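Local coordinates for mandelate racemase/muconate lactonizing protein (Paenibacillus sp., PDB 3V5C) that probably catalyses the dehydration of galacturonate, as a magnesium-binding lyase with the enolase fold, at residues P268-W273 and D280-D285; R75-L80 and Y97-W102; A30-R35 and D138-A143; S348-R351 and E356-V359. The protein carries 1 engineered substitution. All blocks are in the same frame, centred on the assembly; numbering follows the deposited sequence. Where two conformers were deposited one is given.

Contact 1: P268-W273 and D280-D285; sequences PHLIEW and DVLQYD
The phenol end of Tyr-284 pushes in between the side chains of Leu-270 and Ile-271, two successive residues on the first turn of helix 270-275. Its OH lies 3.5 Å from Ile-271 CG1 and 3.7 Å from Leu-270 CD2, so the oxygen is met from two sides by aliphatic carbon. Ile-271 CD1 comes to 4.1 Å from Tyr-284 CE2, crossing the ring at a slant. With CG beside its own backbone N (chi1 -56°), Tyr-284 swings its ring back from the strand end toward the helix.

Leu-270 carries the other half. Its CG stands anti to the backbone N (chi1 179°), which sends the branch toward the strand, where CD2 reaches 3.8 Å from Leu-282 CD1. The two leucines run past each other in opposite directions. This is where the helix of a beta-alpha-beta unit of the enolase-type TIM barrel packs on its second strand: strand 258-261, the short helix, then strand 281-282. His-269 occupies the helix N-cap, and its O receives the first helical bond, from Trp-273 N at 2.9 Å.

A phenylalanine in place of Tyr-284 would probably leave a gap between Leu-270 CD2 and Ile-271 CG1, where the phenol oxygen now sits. Helix 291-303, the next one along the chain, packs on the same residues, Leu-297 touching both Ile-271 and Tyr-284 and Leu-301 touching Leu-282. The side chain of Leu-270 is about 6 Å from the magnesium ion bound by Glu-238 and Asp-261.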
loop_
_atom_site.group_PDB
_atom_site.type_symbol
_atom_site.label_atom_id
_atom_site.label_comp_id
_atom_site.label_asym_id
_atom_site.label_seq_id
_atom_site.Cartn_x
_atom_site.Cartn_y
_atom_site.Cartn_z
ATOM N N PRO A 268 2.248 19.777 -0.483
ATOM C CA PRO A 268 2.874 19.837 -1.810
ATOM C C PRO A 268 4.391 19.938 -1.753
ATOM O O PRO A 268 5.034 19.748 -2.793
ATOM C CB PRO A 268 2.314 21.141 -2.408
ATOM C CG PRO A 268 1.148 21.490 -1.585
ATOM C CD PRO A 268 1.406 20.947 -0.212
ATOM N N HIS A 269 4.948 20.263 -0.584
ATOM C CA HIS A 269 6.395 20.428 -0.435
ATOM C C HIS A 269 7.076 19.255 0.265
ATOM O O HIS A 269 8.269 19.319 0.576
ATOM C CB HIS A 269 6.703 21.726 0.327
ATOM C CG HIS A 269 6.244 22.958 -0.388
ATOM N ND1 HIS A 269 6.152 24.188 0.227
ATOM C CD2 HIS A 269 5.862 23.149 -1.673
ATOM C CE1 HIS A 269 5.721 25.082 -0.646
ATOM N NE2 HIS A 269 5.536 24.476 -1.807
ATOM N N LEU A 270 6.325 18.179 0.499
ATOM C CA LEU A 270 6.848 17.046 1.279
ATOM C C LEU A 270 8.129 16.441 0.720
ATOM O O LEU A 270 9.058 16.166 1.461
ATOM C CB LEU A 270 5.785 15.954 1.462
ATOM C CG LEU A 270 6.237 14.712 2.239
ATOM C CD1 LEU A 270 6.685 15.108 3.641
ATOM C CD2 LEU A 270 5.112 13.665 2.324
ATOM N N ILE A 271 8.182 16.255 -0.595
ATOM C CA ILE A 271 9.360 15.657 -1.187
ATOM C C ILE A 271 10.554 16.581 -1.033
ATOM O O ILE A 271 11.642 16.144 -0.687
ATOM C CB ILE A 271 9.105 15.216 -2.641
ATOM C CG1 ILE A 271 8.148 14.019 -2.644
ATOM C CG2 ILE A 271 10.415 14.811 -3.305
ATOM C CD1 ILE A 271 7.488 13.773 -3.987
ATOM N N GLU A 272 10.341 17.879 -1.243
ATOM C CA GLU A 272 11.382 18.859 -0.978
ATOM C C GLU A 272 11.906 18.735 0.470
ATOM O O GLU A 272 13.121 18.654 0.703
ATOM C CB GLU A 272 10.856 20.266 -1.280
ATOM C CG GLU A 272 11.863 21.370 -1.044
ATOM C CD GLU A 272 11.339 22.744 -1.445
ATOM O OE1 GLU A 272 10.247 22.822 -2.050
ATOM O OE2 GLU A 272 12.028 23.747 -1.152
ATOM N N TRP A 273 11.002 18.688 1.442
ATOM C CA TRP A 273 11.413 18.493 2.829
ATOM C C TRP A 273 12.212 17.201 3.011
ATOM O O TRP A 273 13.210 17.175 3.729
ATOM C CB TRP A 273 10.191 18.468 3.746
ATOM C CG TRP A 273 9.381 19.725 3.677
ATOM C CD1 TRP A 273 9.763 20.924 3.126
ATOM C CD2 TRP A 273 8.042 19.908 4.147
ATOM N NE1 TRP A 273 8.738 21.836 3.233
ATOM C CE2 TRP A 273 7.678 21.240 3.868
ATOM C CE3 TRP A 273 7.126 19.086 4.820
ATOM C CZ2 TRP A 273 6.428 21.757 4.208
ATOM C CZ3 TRP A 273 5.884 19.593 5.144
ATOM C CH2 TRP A 273 5.547 20.922 4.853
ATOM N N ASP A 280 12.200 10.509 5.832
ATOM C CA ASP A 280 13.024 9.440 5.263
ATOM C C ASP A 280 12.283 8.500 4.321
ATOM O O ASP A 280 12.872 7.964 3.391
ATOM C CB ASP A 280 13.618 8.603 6.394
ATOM C CG ASP A 280 14.390 9.450 7.370
ATOM O OD1 ASP A 280 15.343 10.136 6.934
ATOM O OD2 ASP A 280 14.023 9.466 8.555
ATOM N N VAL A 281 10.992 8.294 4.581
ATOM C CA VAL A 281 10.205 7.281 3.903
ATOM C C VAL A 281 8.939 7.945 3.394
ATOM O O VAL A 281 8.232 8.599 4.155
ATOM C CB VAL A 281 9.781 6.172 4.888
ATOM C CG1 VAL A 281 8.901 5.151 4.192
ATOM C CG2 VAL A 281 11.004 5.492 5.505
ATOM N N LEU A 282 8.677 7.801 2.103
ATOM C CA LEU A 282 7.519 8.446 1.474
ATOM C C LEU A 282 6.417 7.432 1.215
ATOM O O LEU A 282 6.677 6.324 0.729
ATOM C CB LEU A 282 7.915 9.121 0.164
ATOM C CG LEU A 282 8.684 10.445 0.265
ATOM C CD1 LEU A 282 7.900 11.471 1.095
ATOM C CD2 LEU A 282 10.080 10.238 0.827
ATOM N N GLN A 283 5.180 7.821 1.495
ATOM C CA GLN A 283 4.104 6.839 1.566
ATOM C C GLN A 283 2.877 7.190 0.756
ATOM O O GLN A 283 1.766 6.853 1.148
ATOM C CB GLN A 283 3.709 6.617 3.040
ATOM C CG GLN A 283 4.896 6.203 3.917
ATOM C CD GLN A 283 4.478 5.993 5.357
ATOM O OE1 GLN A 283 4.021 6.920 6.021
ATOM N NE2 GLN A 283 4.626 4.762 5.844
ATOM N N TYR A 284 3.077 7.837 -0.390
ATOM C CA TYR A 284 1.974 8.016 -1.329
ATOM C C TYR A 284 1.290 6.689 -1.625
ATOM O O TYR A 284 1.914 5.638 -1.687
ATOM C CB TYR A 284 2.448 8.700 -2.621
ATOM C CG TYR A 284 3.112 10.009 -2.319
ATOM C CD1 TYR A 284 2.361 11.159 -2.204
ATOM C CD2 TYR A 284 4.481 10.082 -2.089
ATOM C CE1 TYR A 284 2.958 12.378 -1.887
ATOM C CE2 TYR A 284 5.091 11.289 -1.768
ATOM C CZ TYR A 284 4.324 12.422 -1.666
ATOM O OH TYR A 284 4.941 13.621 -1.361
ATOM N N ASP A 285 -0.022 6.752 -1.782
ATOM C CA ASP A 285 -0.847 5.551 -1.916
ATOM C C ASP A 285 -0.659 4.864 -3.282
ATOM O O ASP A 285 -0.446 5.521 -4.311
ATOM C CB ASP A 285 -2.313 5.950 -1.673
ATOM C CG ASP A 285 -3.290 4.778 -1.752
ATOM O OD1 ASP A 285 -3.519 4.125 -0.707
ATOM O OD2 ASP A 285 -3.896 4.570 -2.828
#

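Contact 2: R75-L80 and Y97-W102; sequences RRLLDL and YPVLDW
Leu-77 uses its two methyls on two different partners of the helix: CD1 goes to Val-99 and CD2 to the indole of Trp-102. The methyl-indole approach is the closer one, with Leu-77 CD2 3.6 Å from Trp-102 CZ3, on the six-membered ring. It comes in at a slant, and the leucine and tryptophan side chains cross. Against Val-99 the geometry differs. Leu-77 and Val-99 point in opposite senses and slip past one another, with Leu-77 CD1 3.9 Å from Val-99 CG1. The other valine methyl, CG2, takes a longer contact of 4.2 Å with Leu-80 CD1.

Spacing explains the pairing. Leu-77 and Leu-80 are three residues apart in a 3-10 turn, closed by Leu-80 N to Leu-77 O at 3.0 Å, and both direct their side chains at the helix. Val-99 and Trp-102 have the same spacing on helix 92-107. Here a turn of the linking chain packs on a helix that lies against the antiparallel sheet of the N-terminal capping domain found in enolase-superfamily enzymes. That sheet adds Ile-50 against Val-99 and Ile-52 against Leu-77.

Trp-102 CG is anti to the backbone N (chi1 -175°), which carries the indole out from the helix toward Leu-77. Trp-12 meets the same indole with ring planes about 70° apart, while NE1 makes weak hydrogen bonds to the backbone oxygens of Ile-52 and Gln-55.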
loop_
_atom_site.group_PDB
_atom_site.type_symbol
_atom_site.label_atom_id
_atom_site.label_comp_id
_atom_site.label_asym_id
_atom_site.label_seq_id
_atom_site.Cartn_x
_atom_site.Cartn_y
_atom_site.Cartn_z
ATOM N N ARG A 75 -9.504 3.538 -29.329
ATOM C CA ARG A 75 -8.146 4.064 -29.297
ATOM C C ARG A 75 -7.092 2.958 -29.371
ATOM O O ARG A 75 -7.289 1.852 -28.863
ATOM C CB ARG A 75 -7.933 4.960 -28.068
ATOM C CG ARG A 75 -8.784 6.236 -28.065
ATOM C CD ARG A 75 -8.367 7.167 -26.941
ATOM N NE ARG A 75 -9.320 8.253 -26.695
ATOM C CZ ARG A 75 -9.073 9.538 -26.931
ATOM N NH1 ARG A 75 -7.901 9.911 -27.434
ATOM N NH2 ARG A 75 -9.999 10.452 -26.665
ATOM N N ARG A 76 -5.976 3.252 -30.033
ATOM C CA ARG A 76 -4.854 2.321 -30.101
ATOM C C ARG A 76 -4.114 2.292 -28.763
ATOM O O ARG A 76 -3.842 3.342 -28.177
ATOM C CB ARG A 76 -3.903 2.723 -31.233
ATOM C CG ARG A 76 -4.612 2.900 -32.572
ATOM C CD ARG A 76 -3.657 3.277 -33.695
ATOM N NE ARG A 76 -4.386 3.528 -34.942
ATOM C CZ ARG A 76 -4.588 2.627 -35.901
ATOM N NH1 ARG A 76 -4.107 1.397 -35.788
ATOM N NH2 ARG A 76 -5.274 2.959 -36.986
ATOM N N LEU A 77 -3.829 1.089 -28.271
ATOM C CA LEU A 77 -3.088 0.929 -27.008
ATOM C C LEU A 77 -1.797 1.750 -27.007
ATOM O O LEU A 77 -1.458 2.377 -26.004
ATOM C CB LEU A 77 -2.782 -0.546 -26.719
ATOM C CG LEU A 77 -1.864 -0.830 -25.519
ATOM C CD1 LEU A 77 -2.458 -0.284 -24.217
ATOM C CD2 LEU A 77 -1.632 -2.320 -25.403
ATOM N N LEU A 78 -1.068 1.754 -28.119
ATOM C CA LEU A 78 0.166 2.544 -28.188
ATOM C C LEU A 78 -0.065 4.019 -27.866
ATOM O O LEU A 78 0.810 4.681 -27.306
ATOM C CB LEU A 78 0.808 2.453 -29.573
ATOM C CG LEU A 78 1.584 1.183 -29.898
ATOM C CD1 LEU A 78 2.032 1.226 -31.347
ATOM C CD2 LEU A 78 2.786 1.011 -28.964
ATOM N N ASP A 79 -1.234 4.532 -28.228
ATOM C CA ASP A 79 -1.506 5.951 -28.055
ATOM C C ASP A 79 -1.776 6.324 -26.595
ATOM O O ASP A 79 -1.831 7.506 -26.250
ATOM C CB ASP A 79 -2.662 6.399 -28.946
ATOM C CG ASP A 79 -2.303 6.363 -30.428
ATOM O OD1 ASP A 79 -1.100 6.486 -30.762
ATOM O OD2 ASP A 79 -3.226 6.213 -31.246
ATOM N N LEU A 80 -1.957 5.313 -25.746
ATOM C CA LEU A 80 -2.124 5.571 -24.320
ATOM C C LEU A 80 -0.792 5.906 -23.659
ATOM O O LEU A 80 -0.762 6.290 -22.492
ATOM C CB LEU A 80 -2.740 4.367 -23.610
ATOM C CG LEU A 80 -4.033 3.759 -24.147
ATOM C CD1 LEU A 80 -4.616 2.849 -23.071
ATOM C CD2 LEU A 80 -5.032 4.805 -24.563
ATOM N N TYR A 97 -3.928 -0.269 -14.211
ATOM C CA TYR A 97 -3.856 -1.630 -13.717
ATOM C C TYR A 97 -4.396 -2.651 -14.719
ATOM O O TYR A 97 -3.703 -3.606 -15.049
ATOM C CB TYR A 97 -4.466 -1.767 -12.303
ATOM C CG TYR A 97 -3.575 -1.172 -11.226
ATOM C CD1 TYR A 97 -2.327 -1.732 -10.951
ATOM C CD2 TYR A 97 -3.951 -0.040 -10.495
ATOM C CE1 TYR A 97 -1.481 -1.229 -9.990
ATOM C CE2 TYR A 97 -3.101 0.471 -9.503
ATOM C CZ TYR A 97 -1.857 -0.127 -9.276
ATOM O OH TYR A 97 -0.994 0.341 -8.306
ATOM N N PRO A 98 -5.628 -2.457 -15.216
ATOM C CA PRO A 98 -6.046 -3.376 -16.289
ATOM C C PRO A 98 -5.077 -3.393 -17.491
ATOM O O PRO A 98 -4.895 -4.451 -18.099
ATOM C CB PRO A 98 -7.415 -2.829 -16.723
ATOM C CG PRO A 98 -7.882 -1.955 -15.562
ATOM C CD PRO A 98 -6.648 -1.444 -14.878
ATOM N N VAL A 99 -4.488 -2.256 -17.853
ATOM C CA VAL A 99 -3.566 -2.248 -18.992
ATOM C C VAL A 99 -2.271 -3.003 -18.691
ATOM O O VAL A 99 -1.781 -3.799 -19.512
ATOM C CB VAL A 99 -3.276 -0.803 -19.472
ATOM C CG1 VAL A 99 -2.036 -0.762 -20.350
ATOM C CG2 VAL A 99 -4.482 -0.286 -20.233
ATOM N N LEU A 100 -1.725 -2.797 -17.506
ATOM C CA LEU A 100 -0.525 -3.532 -17.140
ATOM C C LEU A 100 -0.813 -5.034 -17.059
ATOM O O LEU A 100 0.012 -5.856 -17.461
ATOM C CB LEU A 100 0.064 -2.992 -15.829
ATOM C CG LEU A 100 0.764 -1.640 -15.962
ATOM C CD1 LEU A 100 1.008 -1.051 -14.588
ATOM C CD2 LEU A 100 2.077 -1.789 -16.704
ATOM N N ASP A 101 -1.969 -5.406 -16.516
ATOM C CA ASP A 101 -2.323 -6.817 -16.447
ATOM C C ASP A 101 -2.439 -7.366 -17.862
ATOM O O ASP A 101 -1.977 -8.467 -18.148
ATOM C CB ASP A 101 -3.651 -7.003 -15.720
ATOM C CG ASP A 101 -3.964 -8.471 -15.453
ATOM O OD1 ASP A 101 -3.072 -9.180 -14.965
ATOM O OD2 ASP A 101 -5.083 -8.912 -15.745
ATOM N N TRP A 102 -3.057 -6.578 -18.738
ATOM C CA TRP A 102 -3.269 -6.988 -20.127
ATOM C C TRP A 102 -1.922 -7.269 -20.783
ATOM O O TRP A 102 -1.749 -8.317 -21.414
ATOM C CB TRP A 102 -4.051 -5.937 -20.924
ATOM C CG TRP A 102 -4.372 -6.425 -22.312
ATOM C CD1 TRP A 102 -5.515 -7.035 -22.711
ATOM C CD2 TRP A 102 -3.522 -6.355 -23.464
ATOM N NE1 TRP A 102 -5.437 -7.362 -24.056
ATOM C CE2 TRP A 102 -4.219 -6.952 -24.534
ATOM C CE3 TRP A 102 -2.239 -5.839 -23.695
ATOM C CZ2 TRP A 102 -3.680 -7.034 -25.827
ATOM C CZ3 TRP A 102 -1.697 -5.932 -24.975
ATOM C CH2 TRP A 102 -2.421 -6.532 -26.021
#

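Contact 3: A30-R35 and D138-A143; sequences AGANGR and DDLHLA
Gly-31 and Asp-138 make the tight end of this contact, which ties the loop after strand 14-30 of the capping sheet to the loop after strand 126-135 of the TIM barrel. Gly-31 N donates to Asp-138 OD1 at 2.8 Å. The bond is bent, with 132° at the hydrogen, although the acceptor is met nearly along its C-O axis. Gly-31 CA is close too, 3.3 Å from Asp-138 OD1, and a beta carbon on this residue would run into that oxygen. The carboxylate's other oxygen, OD2, lies near Glu-155, a closeness of like charges that may raise the proton affinity of the pair.

Further along, the packing slackens. Ala-32 CB and Leu-140 CD1 meet at 4.1 Å, a single methyl-to-methyl touch, with Leu-140 partly exposed. Leu-140 belongs to a type I turn running from Asp-139 to Leu-142; Asp-139 itself is buried and paired with Arg-173 and Arg-186. On the other loop Asn-33 makes an Asx turn, Arg-35 N reaching Asn-33 OD1 at 2.9 Å, from 39° above the carbonyl plane.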
loop_
_atom_site.group_PDB
_atom_site.type_symbol
_atom_site.label_atom_id
_atom_site.label_comp_id
_atom_site.label_asym_id
_atom_site.label_seq_id
_atom_site.Cartn_x
_atom_site.Cartn_y
_atom_site.Cartn_z
ATOM N N ALA A 30 -11.303 -4.467 11.942
ATOM C CA ALA A 30 -10.363 -3.411 12.306
ATOM C C ALA A 30 -11.065 -2.313 13.090
ATOM O O ALA A 30 -12.102 -1.797 12.668
ATOM C CB ALA A 30 -9.708 -2.826 11.046
ATOM N N GLY A 31 -10.509 -1.981 14.248
ATOM C CA GLY A 31 -11.086 -0.966 15.113
ATOM C C GLY A 31 -10.822 0.453 14.650
ATOM O O GLY A 31 -10.552 0.692 13.468
ATOM N N ALA A 32 -10.936 1.387 15.592
ATOM C CA ALA A 32 -10.680 2.792 15.330
ATOM C C ALA A 32 -9.197 3.050 15.105
ATOM O O ALA A 32 -8.352 2.202 15.387
ATOM C CB ALA A 32 -11.191 3.642 16.500
ATOM N N ASN A 33 -8.885 4.230 14.566
ATOM C CA ASN A 33 -7.512 4.721 14.578
ATOM C C ASN A 33 -7.469 6.083 15.255
ATOM O O ASN A 33 -8.464 6.517 15.832
ATOM C CB ASN A 33 -6.872 4.740 13.180
ATOM C CG ASN A 33 -7.465 5.800 12.265
ATOM O OD1 ASN A 33 -8.144 6.715 12.714
ATOM N ND2 ASN A 33 -7.210 5.663 10.956
ATOM N N GLY A 34 -6.315 6.737 15.202
ATOM C CA GLY A 34 -6.141 8.004 15.889
ATOM C C GLY A 34 -7.220 9.051 15.620
ATOM O O GLY A 34 -7.554 9.851 16.506
ATOM N N ARG A 35 -7.753 9.065 14.396
ATOM C CA ARG A 35 -8.653 10.139 13.969
ATOM C C ARG A 35 -10.103 9.758 13.723
ATOM O O ARG A 35 -10.982 10.610 13.844
ATOM C CB ARG A 35 -8.114 10.823 12.707
ATOM C CG ARG A 35 -7.931 9.876 11.544
ATOM C CD ARG A 35 -7.474 10.636 10.300
ATOM N NE ARG A 35 -8.495 11.576 9.852
ATOM C CZ ARG A 35 -9.467 11.275 8.992
ATOM N NH1 ARG A 35 -10.349 12.196 8.643
ATOM N NH2 ARG A 35 -9.560 10.052 8.474
ATOM N N ASP A 138 -8.003 -1.907 18.782
ATOM C CA ASP A 138 -8.954 -2.994 18.985
ATOM C C ASP A 138 -9.196 -3.279 20.462
ATOM O O ASP A 138 -9.934 -4.212 20.821
ATOM C CB ASP A 138 -8.423 -4.229 18.282
ATOM C CG ASP A 138 -8.246 -3.994 16.789
ATOM O OD1 ASP A 138 -9.230 -3.547 16.150
ATOM O OD2 ASP A 138 -7.143 -4.258 16.272
ATOM N N ASP A 139 -8.580 -2.445 21.290
ATOM C CA ASP A 139 -8.564 -2.585 22.744
ATOM C C ASP A 139 -9.434 -1.564 23.457
ATOM O O ASP A 139 -9.409 -1.509 24.685
ATOM C CB ASP A 139 -7.143 -2.349 23.227
ATOM C CG ASP A 139 -6.623 -0.982 22.809
ATOM O OD1 ASP A 139 -6.526 -0.747 21.595
ATOM O OD2 ASP A 139 -6.342 -0.138 23.682
ATOM N N LEU A 140 -10.169 -0.733 22.722
ATOM C CA LEU A 140 -10.808 0.422 23.349
ATOM C C LEU A 140 -11.960 0.053 24.287
ATOM O O LEU A 140 -12.319 0.851 25.154
ATOM C CB LEU A 140 -11.268 1.439 22.307
ATOM C CG LEU A 140 -10.164 2.169 21.539
ATOM C CD1 LEU A 140 -10.798 3.150 20.580
ATOM C CD2 LEU A 140 -9.244 2.892 22.502
ATOM N N HIS A 141 -12.516 -1.148 24.118
ATOM C CA HIS A 141 -13.600 -1.625 24.974
ATOM C C HIS A 141 -13.074 -2.118 26.316
ATOM O O HIS A 141 -13.862 -2.397 27.226
ATOM C CB HIS A 141 -14.371 -2.743 24.282
ATOM C CG HIS A 141 -13.551 -3.957 23.995
ATOM N ND1 HIS A 141 -12.579 -3.985 23.016
ATOM C CD2 HIS A 141 -13.580 -5.200 24.533
ATOM C CE1 HIS A 141 -12.030 -5.188 22.981
ATOM N NE2 HIS A 141 -12.624 -5.946 23.889
ATOM N N LEU A 142 -11.752 -2.226 26.435
ATOM C CA LEU A 142 -11.104 -2.664 27.671
ATOM C C LEU A 142 -10.578 -1.484 28.498
ATOM O O LEU A 142 -9.761 -0.678 28.030
ATOM C CB LEU A 142 -9.964 -3.640 27.367
ATOM C CG LEU A 142 -10.376 -4.935 26.670
ATOM C CD1 LEU A 142 -9.144 -5.759 26.306
ATOM C CD2 LEU A 142 -11.352 -5.739 27.553
ATOM N N ALA A 143 -11.050 -1.374 29.734
ATOM C CA ALA A 143 -10.599 -0.288 30.598
ATOM C C ALA A 143 -9.201 -0.529 31.165
ATOM O O ALA A 143 -8.491 0.417 31.503
ATOM C CB ALA A 143 -11.602 -0.047 31.721
#

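Contact 4: S348-R351 and E356-V359; sequences SGYR and EIHV
The guanidinium of Arg-351 lies flat over one face of the His-358 imidazole, centres 4.1 Å apart and planes 25° from parallel. The overlap is offset: NH2 sits toward the rim of the ring, 3.5 Å from His-358 ND1. Tyr-350, the second flat group, turns to the opposite side of the chain, and its ring is met obliquely by Val-359 CG1 at 3.7 Å from CE2 and by Ile-357 CD1 at 3.9 Å from CD2. Tyr-320 adds an edge-to-face ring contact.

The contact sits at the open end of a beta hairpin of strands 351-353 and 356-359, with Tyr-350 just before the first strand; the second strand also pairs antiparallel with strand 126-135 of the barrel. Arg-351 and His-358 are a hydrogen-bonded pair with side chains on the same face of the sheet. His-358 N gives Arg-351 O a straight bond of 2.8 Å; the return bond, from Arg-351 N to His-358 O, is weak at 3.4 Å.

Arg-351 CG takes the crowded position between backbone N and carbonyl carbon (chi1 59°), and from there the extended chain brings the guanidinium over the imidazole. NH1 has its own partner in Glu-353, as Tyr-350 OH has in Phe-365 O. An alanine at position His-358 would remove the ring, and the guanidinium would probably be left free to swing, held mainly by Glu-353. Just before the first strand, one water donates to both Gly-349 O, at 2.6 Å, and His-358 O, at 2.9 Å.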
loop_
_atom_site.group_PDB
_atom_site.type_symbol
_atom_site.label_atom_id
_atom_site.label_comp_id
_atom_site.label_asym_id
_atom_site.label_seq_id
_atom_site.Cartn_x
_atom_site.Cartn_y
_atom_site.Cartn_z
ATOM N N SER A 348 -4.396 -16.638 -4.539
ATOM C CA SER A 348 -3.706 -17.788 -3.947
ATOM C C SER A 348 -2.306 -18.043 -4.522
ATOM O O SER A 348 -1.514 -18.808 -3.952
ATOM C CB SER A 348 -4.568 -19.042 -4.086
ATOM O OG SER A 348 -4.663 -19.435 -5.436
ATOM N N GLY A 349 -1.991 -17.410 -5.647
ATOM C CA GLY A 349 -0.641 -17.488 -6.182
ATOM C C GLY A 349 0.383 -16.802 -5.285
ATOM O O GLY A 349 1.578 -17.079 -5.366
ATOM N N TYR A 350 -0.083 -15.893 -4.431
ATOM C CA TYR A 350 0.779 -15.209 -3.475
ATOM C C TYR A 350 0.787 -15.952 -2.146
ATOM O O TYR A 350 -0.225 -16.517 -1.738
ATOM C CB TYR A 350 0.263 -13.791 -3.205
ATOM C CG TYR A 350 0.382 -12.828 -4.369
ATOM C CD1 TYR A 350 -0.504 -12.876 -5.448
ATOM C CD2 TYR A 350 1.358 -11.839 -4.364
ATOM C CE1 TYR A 350 -0.402 -11.977 -6.507
ATOM C CE2 TYR A 350 1.466 -10.941 -5.418
ATOM C CZ TYR A 350 0.585 -11.013 -6.485
ATOM O OH TYR A 350 0.705 -10.106 -7.524
ATOM N N ARG A 351 1.924 -15.931 -1.457
ATOM C CA ARG A 351 1.965 -16.456 -0.103
ATOM C C ARG A 351 2.870 -15.617 0.794
ATOM O O ARG A 351 3.771 -14.922 0.306
ATOM C CB ARG A 351 2.389 -17.924 -0.109
ATOM C CG ARG A 351 3.747 -18.170 -0.717
ATOM C CD ARG A 351 4.091 -19.671 -0.754
ATOM N NE ARG A 351 5.498 -19.858 -1.088
ATOM C CZ ARG A 351 6.471 -19.907 -0.185
ATOM N NH1 ARG A 351 6.181 -19.803 1.105
ATOM N NH2 ARG A 351 7.731 -20.064 -0.568
ATOM N N GLU A 356 7.778 -11.886 4.529
ATOM C CA GLU A 356 7.895 -11.540 3.114
ATOM C C GLU A 356 6.707 -12.075 2.327
ATOM O O GLU A 356 6.172 -13.169 2.621
ATOM C CB GLU A 356 9.179 -12.120 2.516
ATOM C CG GLU A 356 10.468 -11.717 3.249
ATOM C CD GLU A 356 11.715 -12.383 2.678
ATOM O OE1 GLU A 356 11.736 -13.628 2.567
ATOM O OE2 GLU A 356 12.675 -11.664 2.335
ATOM N N ILE A 357 6.305 -11.308 1.313
ATOM C CA ILE A 357 5.304 -11.765 0.367
ATOM C C ILE A 357 5.995 -12.329 -0.866
ATOM O O ILE A 357 6.880 -11.690 -1.447
ATOM C CB ILE A 357 4.273 -10.644 0.025
ATOM C CG1 ILE A 357 3.186 -11.147 -0.909
ATOM C CG2 ILE A 357 4.953 -9.398 -0.576
ATOM C CD1 ILE A 357 1.898 -10.298 -0.853
ATOM N N HIS A 358 5.629 -13.555 -1.230
ATOM C CA HIS A 358 6.174 -14.199 -2.410
ATOM C C HIS A 358 5.256 -13.934 -3.589
ATOM O O HIS A 358 4.127 -14.397 -3.621
ATOM C CB HIS A 358 6.338 -15.704 -2.164
ATOM C CG HIS A 358 7.399 -16.021 -1.159
ATOM N ND1 HIS A 358 8.536 -16.731 -1.479
ATOM C CD2 HIS A 358 7.520 -15.682 0.146
ATOM C CE1 HIS A 358 9.301 -16.838 -0.407
ATOM N NE2 HIS A 358 8.715 -16.200 0.590
ATOM N N VAL A 359 5.737 -13.129 -4.526
ATOM C CA VAL A 359 4.956 -12.750 -5.698
ATOM C C VAL A 359 5.134 -13.827 -6.773
ATOM O O VAL A 359 6.267 -14.163 -7.103
ATOM C CB VAL A 359 5.425 -11.380 -6.241
ATOM C CG1 VAL A 359 4.558 -10.957 -7.426
ATOM C CG2 VAL A 359 5.350 -10.314 -5.151
HETATM O O HOH W 1 4.119 -17.077 -4.688
#

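In the fold
Contact 2 is the one whose touching residues are all buried, and it is purely apolar, lying in the capping region. Contact 1 is also apolar but only partly buried, between barrel helix and strand. Contacts 1 and 4 reach the same barrel sheet from opposite sides of the chain's centre, about 28 Å apart between centres; contact 4 relies on strand bonds and a guanidinium-imidazole stack on its exposed side, with its tyrosine buried. Contact 3 joins a capping-sheet loop to a barrel loop, by one polar bond and a thin methyl touch. It lies about 43 Å from contact 2, centre to centre, and its two segments bracket contact 2 in sequence.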